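Long-range contacts in nitrilotriacetate monooxygenase (Burkholderia pseudomallei, PDB 3SDO), which probably works as an FMN-dependent monooxygenase of the NtaA/SnaA/DszA family, inserting oxygen from O2 into an organic substrate: residues I10-A21 against D392-T401; A49-A60 against T90-T98. All blocks are in the same frame, centred on the assembly; numbering follows the deposited sequence.

Contact 1. Residues I10-A21 against D392-T401; sequences IHFGVLIQGAGA and DGFMLGLPVT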
loop_
_atom_site.group_PDB
_atom_site.type_symbol
_atom_site.label_atom_id
_atom_site.label_comp_id
_atom_site.label_asym_id
_atom_site.label_seq_id
_atom_site.Cartn_x
_atom_site.Cartn_y
_atom_site.Cartn_z
ATOM N N ILE A 10 -5.772 -28.165 9.012
ATOM C CA ILE A 10 -6.371 -26.935 9.509
ATOM C C ILE A 10 -5.601 -25.754 8.932
ATOM O O ILE A 10 -4.384 -25.646 9.125
ATOM C CB ILE A 10 -6.365 -26.907 11.045
ATOM C CG1 ILE A 10 -7.193 -28.089 11.573
ATOM C CG2 ILE A 10 -6.870 -25.533 11.575
ATOM C CD1 ILE A 10 -7.137 -28.264 13.089
ATOM N N HIS A 11 -6.286 -24.900 8.161
ATOM C CA HIS A 11 -5.639 -23.715 7.593
ATOM C C HIS A 11 -5.398 -22.663 8.685
ATOM O O HIS A 11 -6.221 -22.495 9.579
ATOM C CB HIS A 11 -6.513 -23.081 6.490
ATOM C CG HIS A 11 -6.873 -24.011 5.367
ATOM N ND1 HIS A 11 -6.026 -24.255 4.304
ATOM C CD2 HIS A 11 -7.999 -24.731 5.129
ATOM C CE1 HIS A 11 -6.608 -25.110 3.474
ATOM N NE2 HIS A 11 -7.809 -25.407 3.945
ATOM N N PHE A 12 -4.300 -21.920 8.582
ATOM C CA PHE A 12 -4.049 -20.790 9.477
ATOM C C PHE A 12 -3.667 -19.545 8.734
ATOM O O PHE A 12 -2.923 -19.583 7.739
ATOM C CB PHE A 12 -2.922 -21.113 10.445
ATOM C CG PHE A 12 -3.303 -22.139 11.472
ATOM C CD1 PHE A 12 -3.882 -21.759 12.650
ATOM C CD2 PHE A 12 -3.101 -23.481 11.227
ATOM C CE1 PHE A 12 -4.257 -22.709 13.602
ATOM C CE2 PHE A 12 -3.442 -24.423 12.152
ATOM C CZ PHE A 12 -4.041 -24.034 13.354
ATOM N N GLY A 13 -4.141 -18.428 9.264
ATOM C CA GLY A 13 -3.639 -17.108 8.903
ATOM C C GLY A 13 -3.100 -16.452 10.158
ATOM O O GLY A 13 -3.484 -16.826 11.261
ATOM N N VAL A 14 -2.241 -15.451 10.006
ATOM C CA VAL A 14 -1.773 -14.681 11.164
ATOM C C VAL A 14 -2.023 -13.192 10.962
ATOM O O VAL A 14 -1.597 -12.587 9.957
ATOM C CB VAL A 14 -0.282 -14.996 11.520
ATOM C CG1 VAL A 14 0.652 -14.686 10.358
ATOM C CG2 VAL A 14 0.139 -14.276 12.746
ATOM N N LEU A 15 -2.785 -12.638 11.901
ATOM C CA LEU A 15 -2.980 -11.206 12.025
ATOM C C LEU A 15 -1.701 -10.624 12.585
ATOM O O LEU A 15 -1.337 -10.907 13.733
ATOM C CB LEU A 15 -4.139 -10.885 12.978
ATOM C CG LEU A 15 -4.218 -9.408 13.456
ATOM C CD1 LEU A 15 -4.510 -8.508 12.260
ATOM C CD2 LEU A 15 -5.237 -9.165 14.600
ATOM N N ILE A 16 -1.001 -9.804 11.811
ATOM C CA ILE A 16 0.185 -9.154 12.358
ATOM C C ILE A 16 -0.185 -7.726 12.720
ATOM O O ILE A 16 -0.086 -6.815 11.900
ATOM C CB ILE A 16 1.371 -9.227 11.401
ATOM C CG1 ILE A 16 1.556 -10.663 10.908
ATOM C CG2 ILE A 16 2.621 -8.740 12.091
ATOM C CD1 ILE A 16 2.727 -10.835 9.967
ATOM N N GLN A 17 -0.659 -7.553 13.953
ATOM C CA GLN A 17 -1.094 -6.272 14.460
ATOM C C GLN A 17 0.073 -5.611 15.200
ATOM O O GLN A 17 -0.011 -5.336 16.386
ATOM C CB GLN A 17 -2.276 -6.474 15.402
ATOM C CG GLN A 17 -3.077 -5.236 15.731
ATOM C CD GLN A 17 -4.023 -4.824 14.615
ATOM O OE1 GLN A 17 -3.728 -5.020 13.441
ATOM N NE2 GLN A 17 -5.145 -4.196 14.981
ATOM N N GLY A 18 1.154 -5.348 14.468
ATOM C CA GLY A 18 2.348 -4.769 15.044
ATOM C C GLY A 18 2.775 -5.557 16.256
ATOM O O GLY A 18 2.893 -6.785 16.200
ATOM N N ALA A 19 2.910 -4.857 17.368
ATOM C CA ALA A 19 3.324 -5.455 18.640
ATOM C C ALA A 19 2.454 -6.594 19.115
ATOM O O ALA A 19 2.949 -7.505 19.785
ATOM C CB ALA A 19 3.416 -4.379 19.740
ATOM N N GLY A 20 1.157 -6.544 18.823
ATOM C CA GLY A 20 0.258 -7.603 19.245
ATOM C C GLY A 20 -1.198 -7.201 19.232
ATOM O O GLY A 20 -1.528 -6.024 19.125
ATOM N N ALA A 21 -2.062 -8.195 19.349
ATOM C CA ALA A 21 -3.505 -7.969 19.423
ATOM C C ALA A 21 -3.876 -7.273 20.727
ATOM O O ALA A 21 -4.885 -6.553 20.786
ATOM C CB ALA A 21 -4.271 -9.282 19.289
ATOM N N ASP A 392 -13.002 -23.863 9.600
ATOM C CA ASP A 392 -12.230 -24.558 8.560
ATOM C C ASP A 392 -10.734 -24.289 8.754
ATOM O O ASP A 392 -9.874 -24.855 8.070
ATOM C CB ASP A 392 -12.616 -24.051 7.167
ATOM C CG ASP A 392 -14.062 -24.350 6.812
ATOM O OD1 ASP A 392 -14.509 -25.452 7.138
ATOM O OD2 ASP A 392 -14.747 -23.471 6.218
ATOM N N GLY A 393 -10.451 -23.364 9.656
ATOM C CA GLY A 393 -9.120 -22.857 9.910
ATOM C C GLY A 393 -9.252 -21.753 10.929
ATOM O O GLY A 393 -10.364 -21.495 11.408
ATOM N N PHE A 394 -8.135 -21.116 11.285
ATOM C CA PHE A 394 -8.154 -20.064 12.286
ATOM C C PHE A 394 -7.347 -18.840 11.879
ATOM O O PHE A 394 -6.311 -18.957 11.244
ATOM C CB PHE A 394 -7.606 -20.575 13.609
ATOM C CG PHE A 394 -8.390 -21.702 14.181
ATOM C CD1 PHE A 394 -9.519 -21.454 14.927
ATOM C CD2 PHE A 394 -8.002 -23.019 13.963
ATOM C CE1 PHE A 394 -10.278 -22.516 15.452
ATOM C CE2 PHE A 394 -8.750 -24.067 14.470
ATOM C CZ PHE A 394 -9.887 -23.801 15.235
ATOM N N MET A 395 -7.834 -17.676 12.273
ATOM C CA MET A 395 -7.073 -16.430 12.192
ATOM C C MET A 395 -6.380 -16.211 13.537
ATOM O O MET A 395 -7.046 -15.931 14.537
ATOM C CB MET A 395 -8.026 -15.274 11.884
ATOM C CG MET A 395 -7.363 -13.939 11.598
ATOM S SD MET A 395 -6.723 -13.791 9.907
ATOM C CE MET A 395 -8.244 -13.714 8.902
ATOM N N LEU A 396 -5.059 -16.317 13.565
ATOM C CA LEU A 396 -4.299 -16.155 14.804
ATOM C C LEU A 396 -4.129 -14.680 15.105
ATOM O O LEU A 396 -3.527 -13.952 14.320
ATOM C CB LEU A 396 -2.941 -16.831 14.693
ATOM C CG LEU A 396 -3.019 -18.317 14.376
ATOM C CD1 LEU A 396 -1.701 -18.789 13.758
ATOM C CD2 LEU A 396 -3.366 -19.104 15.652
ATOM N N GLY A 397 -4.697 -14.256 16.235
ATOM C CA GLY A 397 -4.570 -12.893 16.735
ATOM C C GLY A 397 -3.886 -12.960 18.076
ATOM O O GLY A 397 -4.551 -12.921 19.111
ATOM N N LEU A 398 -2.559 -13.080 18.067
ATOM C CA LEU A 398 -1.836 -13.377 19.299
ATOM C C LEU A 398 -1.686 -12.112 20.143
ATOM O O LEU A 398 -1.394 -11.042 19.618
ATOM C CB LEU A 398 -0.485 -14.026 19.015
ATOM C CG LEU A 398 -0.680 -15.413 18.389
ATOM C CD1 LEU A 398 0.392 -15.725 17.371
ATOM C CD2 LEU A 398 -0.804 -16.491 19.494
ATOM N N PRO A 399 -1.903 -12.232 21.466
ATOM C CA PRO A 399 -1.846 -11.054 22.318
ATOM C C PRO A 399 -0.531 -10.251 22.149
ATOM O O PRO A 399 -0.552 -9.024 22.097
ATOM C CB PRO A 399 -1.979 -11.647 23.739
ATOM C CG PRO A 399 -2.736 -12.858 23.565
ATOM C CD PRO A 399 -2.283 -13.432 22.228
ATOM N N VAL A 400 0.590 -10.963 22.037
ATOM C CA VAL A 400 1.899 -10.364 21.790
ATOM C C VAL A 400 2.518 -11.137 20.617
ATOM O O VAL A 400 2.685 -12.350 20.701
ATOM C CB VAL A 400 2.803 -10.434 23.057
ATOM C CG1 VAL A 400 4.228 -9.957 22.742
ATOM C CG2 VAL A 400 2.214 -9.594 24.211
ATOM N N THR A 401 2.822 -10.434 19.529
ATOM C CA THR A 401 3.253 -11.051 18.271
ATOM C C THR A 401 4.628 -11.756 18.381
ATOM O O THR A 401 4.928 -12.672 17.608
ATOM C CB THR A 401 3.328 -9.995 17.142
ATOM O OG1 THR A 401 2.179 -9.122 17.195
ATOM C CG2 THR A 401 3.400 -10.669 15.782
HETATM O O HOH W 1 -1.126 -12.671 15.762
HETATM O O HOH W 2 -0.600 -9.744 16.348
#
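The rings of Phe-12 and Phe-394 run out alongside each other from parallel strands 11-15 and 393-396, the seam where the first and last strands of the TIM barrel meet. Their pairing across the seam puts both on the face covered by helices, and a similar chi1 (-70° and -61°) leans the rings the same way, yet their planes differ by 32° and the pair meets obliquely: CE1 of Phe-12 is 3.8 Å from CD2 of Phe-394. Ile-10 extends this apolar row, its CG2 branch lying 3.6 Å from that same CD2 of Phe-394. Phe-12 also meets Leu-396, CD1 to CD1 at 3.8 Å. Helix 401-418 packs over Phe-12, whose ring meets that of Phe-408 edge-to-face, while helix 375-387 packs on Phe-394. On the other face, the His-11 ring turns its edge to Asp-392 O, 3.5 Å from CD2 of His-11.

Four backbone hydrogen bonds join the strands, from Phe-394 N to His-11 O through Leu-15 N to Leu-396 O. Where the strands part, a water bridges them, donating to Leu-15 O and Leu-396 O and accepting from Leu-398 N. Beyond it, the type II' turn from Gln-17 to Gly-20 receives Thr-401: Thr-401 N donates to Ala-19 O at 2.9 Å, and Thr-401 OG1 donates to Gly-18 O at 2.6 Å while accepting from a second water, 3.0 Å away.

Contact 2. Residues A49-A60 against T90-T98; sequences AENAGIAFAFIA and TSKIGLVGT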
loop_
_atom_site.group_PDB
_atom_site.type_symbol
_atom_site.label_atom_id
_atom_site.label_comp_id
_atom_site.label_asym_id
_atom_site.label_seq_id
_atom_site.Cartn_x
_atom_site.Cartn_y
_atom_site.Cartn_z
ATOM N N ALA A 49 6.143 -17.025 10.374
ATOM C CA ALA A 49 4.890 -17.678 10.014
ATOM C C ALA A 49 5.026 -18.520 8.732
ATOM O O ALA A 49 4.583 -19.668 8.688
ATOM C CB ALA A 49 3.758 -16.636 9.869
ATOM N N GLU A 50 5.658 -17.946 7.715
ATOM C CA GLU A 50 5.826 -18.613 6.434
ATOM C C GLU A 50 6.622 -19.911 6.598
ATOM O O GLU A 50 6.288 -20.944 6.013
ATOM C CB GLU A 50 6.538 -17.690 5.432
ATOM C CG GLU A 50 6.797 -18.329 4.076
ATOM C CD GLU A 50 7.402 -17.351 3.078
ATOM O OE1 GLU A 50 8.575 -16.946 3.272
ATOM O OE2 GLU A 50 6.698 -16.969 2.113
ATOM N N ASN A 51 7.690 -19.855 7.378
ATOM C CA ASN A 51 8.526 -21.037 7.541
ATOM C C ASN A 51 7.799 -22.189 8.278
ATOM O O ASN A 51 8.190 -23.345 8.149
ATOM C CB ASN A 51 9.799 -20.662 8.288
ATOM C CG ASN A 51 10.757 -19.848 7.444
ATOM O OD1 ASN A 51 10.610 -19.751 6.218
ATOM N ND2 ASN A 51 11.785 -19.303 8.096
ATOM N N ALA A 52 6.747 -21.857 9.030
ATOM C CA ALA A 52 5.936 -22.833 9.775
ATOM C C ALA A 52 4.768 -23.396 8.946
ATOM O O ALA A 52 4.030 -24.285 9.397
ATOM C CB ALA A 52 5.399 -22.154 11.054
ATOM N N GLY A 53 4.577 -22.864 7.749
ATOM C CA GLY A 53 3.473 -23.290 6.900
ATOM C C GLY A 53 2.146 -22.580 7.119
ATOM O O GLY A 53 1.106 -23.042 6.645
ATOM N N ILE A 54 2.171 -21.444 7.800
ATOM C CA ILE A 54 0.985 -20.609 7.920
ATOM C C ILE A 54 0.644 -20.038 6.532
ATOM O O ILE A 54 1.504 -19.586 5.798
ATOM C CB ILE A 54 1.169 -19.524 9.026
ATOM C CG1 ILE A 54 1.213 -20.204 10.386
ATOM C CG2 ILE A 54 0.037 -18.501 9.017
ATOM C CD1 ILE A 54 1.487 -19.272 11.581
ATOM N N ALA A 55 -0.623 -20.102 6.169
ATOM C CA ALA A 55 -1.048 -19.841 4.768
ATOM C C ALA A 55 -1.004 -18.364 4.364
ATOM O O ALA A 55 -0.751 -18.043 3.201
ATOM C CB ALA A 55 -2.458 -20.352 4.561
ATOM N N PHE A 56 -1.334 -17.463 5.285
ATOM C CA PHE A 56 -1.356 -16.030 4.933
ATOM C C PHE A 56 -1.050 -15.145 6.138
ATOM O O PHE A 56 -1.275 -15.544 7.280
ATOM C CB PHE A 56 -2.688 -15.615 4.248
ATOM C CG PHE A 56 -3.891 -15.804 5.083
ATOM C CD1 PHE A 56 -4.495 -17.040 5.161
ATOM C CD2 PHE A 56 -4.426 -14.751 5.838
ATOM C CE1 PHE A 56 -5.622 -17.228 5.961
ATOM C CE2 PHE A 56 -5.530 -14.940 6.631
ATOM C CZ PHE A 56 -6.127 -16.178 6.707
ATOM N N ALA A 57 -0.475 -13.978 5.853
ATOM C CA ALA A 57 -0.358 -12.875 6.800
ATOM C C ALA A 57 -1.490 -11.898 6.486
ATOM O O ALA A 57 -1.755 -11.625 5.309
ATOM C CB ALA A 57 1.030 -12.178 6.667
ATOM N N PHE A 58 -2.150 -11.399 7.535
ATOM C CA PHE A 58 -3.272 -10.481 7.434
ATOM C C PHE A 58 -2.916 -9.156 8.136
ATOM O O PHE A 58 -2.492 -9.137 9.299
ATOM C CB PHE A 58 -4.540 -11.116 8.029
ATOM C CG PHE A 58 -5.712 -10.159 8.178
ATOM C CD1 PHE A 58 -6.074 -9.312 7.149
ATOM C CD2 PHE A 58 -6.442 -10.118 9.351
ATOM C CE1 PHE A 58 -7.146 -8.417 7.288
ATOM C CE2 PHE A 58 -7.520 -9.236 9.508
ATOM C CZ PHE A 58 -7.869 -8.384 8.483
ATOM N N ILE A 59 -3.037 -8.074 7.377
ATOM C CA ILE A 59 -2.798 -6.712 7.825
ATOM C C ILE A 59 -4.148 -6.030 7.879
ATOM O O ILE A 59 -4.734 -5.707 6.837
ATOM C CB ILE A 59 -1.848 -5.958 6.880
ATOM C CG1 ILE A 59 -0.510 -6.695 6.774
ATOM C CG2 ILE A 59 -1.583 -4.517 7.379
ATOM C CD1 ILE A 59 0.209 -6.882 8.135
ATOM N N ALA A 60 -4.658 -5.895 9.103
ATOM C CA ALA A 60 -5.868 -5.154 9.402
ATOM C C ALA A 60 -5.565 -3.665 9.256
ATOM O O ALA A 60 -4.414 -3.273 9.134
ATOM C CB ALA A 60 -6.363 -5.463 10.851
ATOM N N THR A 90 9.489 -12.491 0.941
ATOM C CA THR A 90 8.910 -13.779 1.247
ATOM C C THR A 90 8.736 -14.492 -0.088
ATOM O O THR A 90 9.119 -13.964 -1.127
ATOM C CB THR A 90 7.554 -13.641 1.996
ATOM O OG1 THR A 90 6.625 -12.836 1.235
ATOM C CG2 THR A 90 7.745 -13.033 3.396
ATOM N N SER A 91 8.154 -15.680 -0.075
ATOM C CA SER A 91 7.934 -16.411 -1.322
ATOM C C SER A 91 6.589 -17.154 -1.437
ATOM O O SER A 91 6.083 -17.313 -2.549
ATOM C CB SER A 91 9.101 -17.375 -1.559
ATOM O OG SER A 91 9.245 -18.246 -0.466
ATOM N N LYS A 92 6.016 -17.616 -0.328
ATOM C CA LYS A 92 4.809 -18.468 -0.384
ATOM C C LYS A 92 3.635 -17.872 0.353
ATOM O O LYS A 92 2.480 -18.082 -0.038
ATOM C CB LYS A 92 5.033 -19.826 0.301
ATOM C CG LYS A 92 6.027 -20.745 -0.271
ATOM C CD LYS A 92 5.942 -22.138 0.450
ATOM C CE LYS A 92 4.702 -22.962 -0.023
ATOM N NZ LYS A 92 4.814 -24.467 0.147
ATOM N N ILE A 93 3.908 -17.209 1.474
ATOM C CA ILE A 93 2.840 -16.789 2.365
ATOM C C ILE A 93 1.894 -15.784 1.684
ATOM O O ILE A 93 2.323 -14.878 0.960
ATOM C CB ILE A 93 3.380 -16.274 3.695
ATOM C CG1 ILE A 93 2.269 -16.181 4.751
ATOM C CG2 ILE A 93 4.053 -14.901 3.519
ATOM C CD1 ILE A 93 2.807 -16.088 6.200
ATOM N N GLY A 94 0.601 -15.957 1.899
ATOM C CA GLY A 94 -0.384 -15.016 1.370
ATOM C C GLY A 94 -0.295 -13.653 2.029
ATOM O O GLY A 94 0.256 -13.495 3.120
ATOM N N LEU A 95 -0.819 -12.653 1.337
ATOM C CA LEU A 95 -0.637 -11.249 1.715
ATOM C C LEU A 95 -1.989 -10.585 1.650
ATOM O O LEU A 95 -2.414 -10.140 0.575
ATOM C CB LEU A 95 0.330 -10.587 0.734
ATOM C CG LEU A 95 1.676 -11.293 0.624
ATOM C CD1 LEU A 95 2.416 -10.848 -0.673
ATOM C CD2 LEU A 95 2.512 -11.008 1.879
ATOM N N VAL A 96 -2.657 -10.521 2.799
ATOM C CA VAL A 96 -4.034 -10.090 2.862
ATOM C C VAL A 96 -4.110 -8.734 3.555
ATOM O O VAL A 96 -3.612 -8.563 4.678
ATOM C CB VAL A 96 -4.875 -11.112 3.611
ATOM C CG1 VAL A 96 -6.344 -10.644 3.723
ATOM C CG2 VAL A 96 -4.765 -12.479 2.913
ATOM N N GLY A 97 -4.756 -7.791 2.881
ATOM C CA GLY A 97 -4.858 -6.434 3.357
ATOM C C GLY A 97 -6.245 -5.858 3.429
ATOM O O GLY A 97 -7.068 -6.024 2.528
ATOM N N THR A 98 -6.514 -5.154 4.516
ATOM C CA THR A 98 -7.779 -4.437 4.646
ATOM C C THR A 98 -7.833 -3.172 3.778
ATOM O O THR A 98 -6.883 -2.406 3.716
ATOM C CB THR A 98 -8.048 -4.066 6.126
ATOM O OG1 THR A 98 -8.328 -5.256 6.862
ATOM C CG2 THR A 98 -9.229 -3.109 6.266
#
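Glu-50 reaches from the last turn of helix 39-51 into the loop before strand 94-98, where three successive backbone N-H groups converge on its OE2. Ser-91 N approaches OE2 on its syn lone pair at 2.9 Å and Ile-93 N on the anti lone pair, also at 2.9 Å. Between them in sequence, Lys-92 N bonds to OE2 at 2.6 Å from 38° out of the carboxylate plane. The side chain is extended (chi1 178°, chi2 175°), which carries the carboxylate across to the loop; so many donors on one oxygen would be expected to favour the charged form.

Beside this anchor Ile-93 fills the angle between helix and strand. Its CG1 lies 3.6 Å from Phe-56 CA, and its CD1 rests on Ala-49 CB at 3.8 Å. Farther along, on the barrel's inner face, Val-96 puts one methyl against each of two aromatic rings: CG2 to Phe-56 CD2 and CG1 to Phe-58 CD1, both 3.7 Å. Thr-98 OG1 meets the rim of the Phe-58 ring, 3.4 Å from CE1. Five backbone hydrogen bonds, from Gly-94 N to Ala-55 O through Thr-98 N to Ile-59 O, fix the register of the strands.

In the next shell, a Schellman motif at Gly-53 ends the helix and turns the chain toward strand 56-59. Thr-90 OG1 bonds to Leu-86 O and to Arg-123, which also reaches Ile-93 O, and Asn-127 donates to Thr-98 OG1. Inside the barrel, Phe-217 and Phe-237 meet the rings of Phe-56 and Phe-58. The two parallel strands, joined through helices 71-74 and 79-88, form a beta-alpha-beta crossover of the luciferase-like TIM barrel, whose carboxy-terminal rim here carries Thr-98, a predicted FMN ligand.

In the fold
Contacts 1 and 2 lie side by side in one curled parallel sheet, their centres about 10 Å apart. Strand 11-15 is the shared element: it pairs with 393-396 on one side and with 56-59 on the other, giving the local strand order 393-396, 11-15, 56-59, 94-100. Along the chain, 10-21 comes first, then 49-60 and 90-98, and 392-401 returns some 370 residues after 10-21. Contact 2 therefore joins successive strands early in the barrel, whereas contact 1 closes the ring. Val-14 O to Phe-58 N, 2.8 Å, is a probable hydrogen bond between them. Thr-98, in contact 2, belongs to the predicted FMN site, and the Leu-15 side chain of contact 1 lies about 7 Å from its side chain.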